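Local atomic coordinates of D-aminoacyl-tRNA deacylase 1 (Homo sapiens, PDB entry 2OKV), a protein that removes D-amino acids mischarged onto tRNA, and glycine mischarged onto tRNA(Ala), and may also act in DNA replication. Residues A11-G16 / L75-F80; D69-I74 / P119-D124. All blocks are in the same frame, centred on the assembly; numbering follows the deposited sequence.

Both contacts use strand 73-78 of the mixed sheet, one through a face of the strand, the other along its edge. Interaction 1 (11-16 with 75-80) is buried and its side-chain contacts are all apolar: methyl groups of the three-stranded antiparallel sheet lie on one face of the mixed sheet. Interaction 2 (69-74 with 119-124) lies within the mixed sheet, where a short edge strand pairs in parallel with the start of strand 73-78; it is partly buried and combines backbone hydrogen bonds with a salt bridge. The two meet directly: Cys76 N probably hydrogen-bonds to Lys123 O at 2.8 Å, and Leu75 CD1 packs against that same carbonyl oxygen.

Interaction 1: residues A11-G16 / L75-F80; sequences ASVTVG and LCVSQF
Leu75 reaches across to Ala11 and Val13 where two beta-sheets of the deacylase fold pack face to face. Strand 10-15 is the middle strand of a three-stranded antiparallel sheet, strand 73-78 belongs to the mixed sheet, and their short segments 11-15 and 75-78 run at 41° to each other with 8.4 Å between axes. That spacing is too wide for backbone pairing, so side chains must bridge it.

From CB, which points at the opposite strand, the Leu75 chain turns to put CG anti to the backbone N (chi1 173°), and the fork at CG then divides the work. CD2 makes the closest approach, 3.6 Å from Ala11 CB, and also lies 3.9 Å from Ser12 N. CD1 lies 4.0 Å from Val13 CG2, which is equally close to CD2, so this valine methyl touches both arms of the fork. A leucine suits the place because its two methyls can address two neighbours, and the short side chain of Ala11 is consistent with the closer approach here, where the CA atoms of Ala11 and Leu75 are 7.2 Å apart.

Farther along, where the CA atoms of Val13 and Val77 are 8.8 Å apart, two branched residues share the gap. Met131 of strand 131-137 packs on both valines, while Pro140 of the second subunit, part of the Gly-cisPro motif thought to reject L-amino acids, packs on Val77. Cys76, between the two inward residues, turns its side chain to helix 99-116 on the other face. The valines themselves meet through one methyl each, Val13 CG2 to Val77 CG2 at 4.0 Å.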
loop_
_atom_site.group_PDB
_atom_site.type_symbol
_atom_site.label_atom_id
_atom_site.label_comp_id
_atom_site.label_asym_id
_atom_site.label_seq_id
_atom_site.Cartn_x
_atom_site.Cartn_y
_atom_site.Cartn_z
ATOM N N ALA B 11 2.778 -4.194 -13.132
ATOM C CA ALA B 11 2.571 -2.853 -12.602
ATOM C C ALA B 11 3.057 -1.865 -13.631
ATOM O O ALA B 11 3.927 -2.188 -14.432
ATOM C CB ALA B 11 3.327 -2.681 -11.300
ATOM N N SER B 12 2.497 -0.662 -13.624
ATOM C CA SER B 12 2.960 0.363 -14.553
ATOM C C SER B 12 2.632 1.749 -14.047
ATOM O O SER B 12 1.811 1.917 -13.145
ATOM C CB SER B 12 2.345 0.161 -15.939
ATOM O OG SER B 12 0.938 0.204 -15.866
ATOM N N VAL B 13 3.309 2.730 -14.623
ATOM C CA VAL B 13 3.084 4.129 -14.299
ATOM C C VAL B 13 2.728 4.830 -15.582
ATOM O O VAL B 13 3.422 4.670 -16.608
ATOM C CB VAL B 13 4.347 4.767 -13.670
ATOM C CG1 VAL B 13 4.223 6.292 -13.566
ATOM C CG2 VAL B 13 4.643 4.134 -12.304
ATOM N N THR B 14 1.635 5.592 -15.514
ATOM C CA THR B 14 1.207 6.499 -16.583
ATOM C C THR B 14 1.226 7.948 -16.068
ATOM O O THR B 14 0.947 8.195 -14.894
ATOM C CB THR B 14 -0.232 6.132 -17.040
ATOM O OG1 THR B 14 -0.199 4.894 -17.766
ATOM C CG2 THR B 14 -0.765 7.148 -17.941
ATOM N N VAL B 15 1.555 8.889 -16.948
ATOM C CA VAL B 15 1.416 10.320 -16.681
ATOM C C VAL B 15 0.603 10.907 -17.841
ATOM O O VAL B 15 1.087 10.964 -18.963
ATOM C CB VAL B 15 2.795 11.021 -16.566
ATOM C CG1 VAL B 15 2.663 12.578 -16.566
ATOM C CG2 VAL B 15 3.542 10.530 -15.343
ATOM N N GLY B 16 -0.644 11.283 -17.563
ATOM C CA GLY B 16 -1.552 11.837 -18.565
ATOM C C GLY B 16 -1.946 10.851 -19.648
ATOM O O GLY B 16 -2.294 11.241 -20.754
ATOM N N LEU B 75 9.290 -1.998 -9.383
ATOM C CA LEU B 75 8.836 -0.662 -9.749
ATOM C C LEU B 75 8.827 0.209 -8.490
ATOM O O LEU B 75 8.050 -0.042 -7.573
ATOM C CB LEU B 75 7.428 -0.723 -10.359
ATOM C CG LEU B 75 6.721 0.610 -10.663
ATOM C CD1 LEU B 75 7.488 1.378 -11.722
ATOM C CD2 LEU B 75 5.253 0.385 -11.092
ATOM N N CYS B 76 9.694 1.218 -8.436
ATOM C CA CYS B 76 9.720 2.146 -7.286
ATOM C C CYS B 76 9.057 3.456 -7.642
ATOM O O CYS B 76 9.299 4.036 -8.716
ATOM C CB CYS B 76 11.142 2.468 -6.790
ATOM S SG CYS B 76 12.160 1.077 -6.521
ATOM N N VAL B 77 8.238 3.950 -6.727
ATOM C CA VAL B 77 7.627 5.263 -6.904
ATOM C C VAL B 77 7.770 6.029 -5.600
ATOM O O VAL B 77 7.535 5.476 -4.528
ATOM C CB VAL B 77 6.143 5.151 -7.316
ATOM C CG1 VAL B 77 5.525 6.543 -7.503
ATOM C CG2 VAL B 77 6.013 4.354 -8.601
ATOM N N SER B 78 8.171 7.294 -5.700
ATOM C CA SER B 78 8.312 8.167 -4.537
ATOM C C SER B 78 6.932 8.545 -4.014
ATOM O O SER B 78 6.054 8.915 -4.792
ATOM C CB SER B 78 9.076 9.427 -4.938
ATOM O OG SER B 78 8.666 9.771 -6.264
ATOM N N GLN B 79 6.758 8.466 -2.693
ATOM C CA GLN B 79 5.447 8.603 -2.050
ATOM C C GLN B 79 5.585 9.265 -0.676
ATOM O O GLN B 79 5.621 8.573 0.353
ATOM C CB GLN B 79 4.810 7.206 -1.884
ATOM C CG GLN B 79 3.405 7.179 -1.252
ATOM C CD GLN B 79 2.304 7.581 -2.224
ATOM O OE1 GLN B 79 1.618 6.725 -2.756
ATOM N NE2 GLN B 79 2.148 8.882 -2.467
ATOM N N PHE B 80 5.652 10.591 -0.659
ATOM C CA PHE B 80 5.810 11.350 0.586
ATOM C C PHE B 80 4.638 11.210 1.561
ATOM O O PHE B 80 4.796 11.514 2.738
ATOM C CB PHE B 80 6.080 12.843 0.293
ATOM C CG PHE B 80 4.863 13.608 -0.190
ATOM C CD1 PHE B 80 3.974 14.183 0.721
ATOM C CD2 PHE B 80 4.608 13.751 -1.553
ATOM C CE1 PHE B 80 2.848 14.879 0.288
ATOM C CE2 PHE B 80 3.487 14.446 -2.000
ATOM C CZ PHE B 80 2.601 15.017 -1.079
#

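Interaction 2: residues D69-I74 / P119-D124; sequences DKQYEI and PELIKD
Strand 122-124 runs parallel to the start of strand 73-78 as an edge strand of the mixed sheet, with Ile74 paired to Ile122. Two backbone hydrogen bonds flank Ile122: Ile74 N donates to Leu121 O at 2.9 Å, and Lys123 N donates to Ile74 O at 2.8 Å, the latter almost straight at 178°. Before this pairing, Gln71 takes positive phi as the C-prime residue of a Schellman motif, ending helix 67-70.

Ile74 and Ile122 lie side by side on the face covered by helix 99-116 and Tyr117, a buried place suited to branched apolar chains. Their CD1 methyls are tightly packed at 3.5 Å. Leu121 sits nearer the surface, its CD2 3.9 Å from Glu73 CG, so the aliphatic part of the glutamate serves as an apolar surface.

The carboxylate beyond is shared: Gly24 N donates to Glu73 OE2, leaving OE1 for Lys123. The lysine bends at chi2 (71°) and chi4 to bring its ammonium back, where it also bonds to Ala22 O. Lys123 NZ meets Glu73 OE1 nearly along its C-O axis, in a 3.1 Å salt bridge.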
loop_
_atom_site.group_PDB
_atom_site.type_symbol
_atom_site.label_atom_id
_atom_site.label_comp_id
_atom_site.label_asym_id
_atom_site.label_seq_id
_atom_site.Cartn_x
_atom_site.Cartn_y
_atom_site.Cartn_z
ATOM N N ASP B 69 16.089 -13.415 -5.792
ATOM C CA ASP B 69 16.086 -14.871 -5.965
ATOM C C ASP B 69 15.334 -15.262 -7.234
ATOM O O ASP B 69 15.744 -16.187 -7.946
ATOM C CB ASP B 69 15.424 -15.566 -4.768
ATOM C CG ASP B 69 16.239 -15.454 -3.496
ATOM O OD1 ASP B 69 17.484 -15.360 -3.587
ATOM O OD2 ASP B 69 15.631 -15.456 -2.405
ATOM N N LYS B 70 14.228 -14.558 -7.494
ATOM C CA LYS B 70 13.353 -14.856 -8.625
ATOM C C LYS B 70 13.804 -14.177 -9.916
ATOM O O LYS B 70 13.287 -14.486 -10.998
ATOM C CB LYS B 70 11.909 -14.431 -8.318
ATOM C CG LYS B 70 11.261 -15.112 -7.125
ATOM C CD LYS B 70 11.138 -16.624 -7.334
ATOM C CE LYS B 70 9.917 -16.987 -8.171
ATOM N NZ LYS B 70 9.747 -18.488 -8.193
ATOM N N GLN B 71 14.771 -13.265 -9.796
ATOM C CA GLN B 71 15.177 -12.388 -10.884
ATOM C C GLN B 71 13.946 -11.674 -11.447
ATOM O O GLN B 71 13.767 -11.571 -12.655
ATOM C CB GLN B 71 15.953 -13.150 -11.974
ATOM C CG GLN B 71 17.291 -13.740 -11.507
ATOM C CD GLN B 71 18.445 -12.727 -11.487
ATOM O OE1 GLN B 71 19.112 -12.558 -10.461
ATOM N NE2 GLN B 71 18.697 -12.064 -12.628
ATOM N N TYR B 72 13.100 -11.189 -10.537
ATOM C CA TYR B 72 11.893 -10.469 -10.896
ATOM C C TYR B 72 12.186 -8.961 -10.897
ATOM O O TYR B 72 13.320 -8.539 -10.635
ATOM C CB TYR B 72 10.739 -10.825 -9.948
ATOM C CG TYR B 72 10.021 -12.140 -10.252
ATOM C CD1 TYR B 72 9.072 -12.660 -9.364
ATOM C CD2 TYR B 72 10.283 -12.860 -11.423
ATOM C CE1 TYR B 72 8.393 -13.850 -9.637
ATOM C CE2 TYR B 72 9.621 -14.065 -11.700
ATOM C CZ TYR B 72 8.673 -14.544 -10.804
ATOM O OH TYR B 72 8.009 -15.726 -11.077
ATOM N N GLU B 73 11.177 -8.157 -11.204
ATOM C CA GLU B 73 11.388 -6.713 -11.385
ATOM C C GLU B 73 10.928 -5.918 -10.170
ATOM O O GLU B 73 10.222 -6.440 -9.298
ATOM C CB GLU B 73 10.677 -6.206 -12.642
ATOM C CG GLU B 73 11.331 -6.628 -13.961
ATOM C CD GLU B 73 10.384 -6.471 -15.150
ATOM O OE1 GLU B 73 10.628 -5.601 -16.015
ATOM O OE2 GLU B 73 9.383 -7.221 -15.206
ATOM N N ILE B 74 11.339 -4.652 -10.117
ATOM C CA ILE B 74 10.941 -3.750 -9.044
ATOM C C ILE B 74 10.505 -2.435 -9.690
ATOM O O ILE B 74 11.239 -1.860 -10.475
ATOM C CB ILE B 74 12.107 -3.444 -8.063
ATOM C CG1 ILE B 74 12.658 -4.734 -7.439
ATOM C CG2 ILE B 74 11.660 -2.422 -6.994
ATOM C CD1 ILE B 74 13.928 -4.546 -6.631
ATOM N N PRO B 119 20.314 -3.134 -12.884
ATOM C CA PRO B 119 19.705 -1.868 -13.302
ATOM C C PRO B 119 18.478 -2.054 -14.193
ATOM O O PRO B 119 17.484 -1.343 -14.030
ATOM C CB PRO B 119 20.831 -1.178 -14.087
ATOM C CG PRO B 119 22.086 -1.806 -13.575
ATOM C CD PRO B 119 21.731 -3.224 -13.287
ATOM N N GLU B 120 18.539 -3.022 -15.106
ATOM C CA GLU B 120 17.486 -3.226 -16.108
ATOM C C GLU B 120 16.185 -3.761 -15.535
ATOM O O GLU B 120 15.139 -3.691 -16.191
ATOM C CB GLU B 120 17.980 -4.146 -17.237
ATOM C CG GLU B 120 18.131 -5.616 -16.844
ATOM C CD GLU B 120 19.455 -5.948 -16.163
ATOM O OE1 GLU B 120 20.304 -5.046 -15.991
ATOM O OE2 GLU B 120 19.647 -7.134 -15.802
ATOM N N LEU B 121 16.253 -4.304 -14.319
ATOM C CA LEU B 121 15.076 -4.842 -13.639
ATOM C C LEU B 121 14.465 -3.866 -12.635
ATOM O O LEU B 121 13.509 -4.202 -11.918
ATOM C CB LEU B 121 15.441 -6.160 -12.947
ATOM C CG LEU B 121 16.037 -7.250 -13.841
ATOM C CD1 LEU B 121 16.526 -8.411 -12.983
ATOM C CD2 LEU B 121 15.012 -7.732 -14.872
ATOM N N ILE B 122 15.021 -2.663 -12.580
ATOM C CA ILE B 122 14.524 -1.602 -11.695
ATOM C C ILE B 122 13.920 -0.501 -12.559
ATOM O O ILE B 122 14.613 0.076 -13.398
ATOM C CB ILE B 122 15.669 -0.972 -10.810
ATOM C CG1 ILE B 122 16.482 -2.042 -10.040
ATOM C CG2 ILE B 122 15.134 0.169 -9.921
ATOM C CD1 ILE B 122 15.804 -2.689 -8.914
ATOM N N LYS B 123 12.630 -0.231 -12.339
ATOM C CA LYS B 123 11.883 0.830 -13.021
ATOM C C LYS B 123 11.375 1.881 -12.026
ATOM O O LYS B 123 11.179 1.603 -10.838
ATOM C CB LYS B 123 10.687 0.233 -13.787
ATOM C CG LYS B 123 11.007 -0.342 -15.173
ATOM C CD LYS B 123 11.816 -1.639 -15.121
ATOM C CE LYS B 123 12.206 -2.134 -16.524
ATOM N NZ LYS B 123 11.026 -2.765 -17.201
ATOM N N ASP B 124 11.138 3.085 -12.535
ATOM C CA ASP B 124 10.787 4.223 -11.715
ATOM C C ASP B 124 9.509 4.870 -12.249
ATOM O O ASP B 124 9.156 4.717 -13.431
ATOM C CB ASP B 124 11.959 5.226 -11.757
ATOM C CG ASP B 124 11.776 6.421 -10.821
ATOM O OD1 ASP B 124 10.972 6.367 -9.854
ATOM O OD2 ASP B 124 12.465 7.424 -11.058
#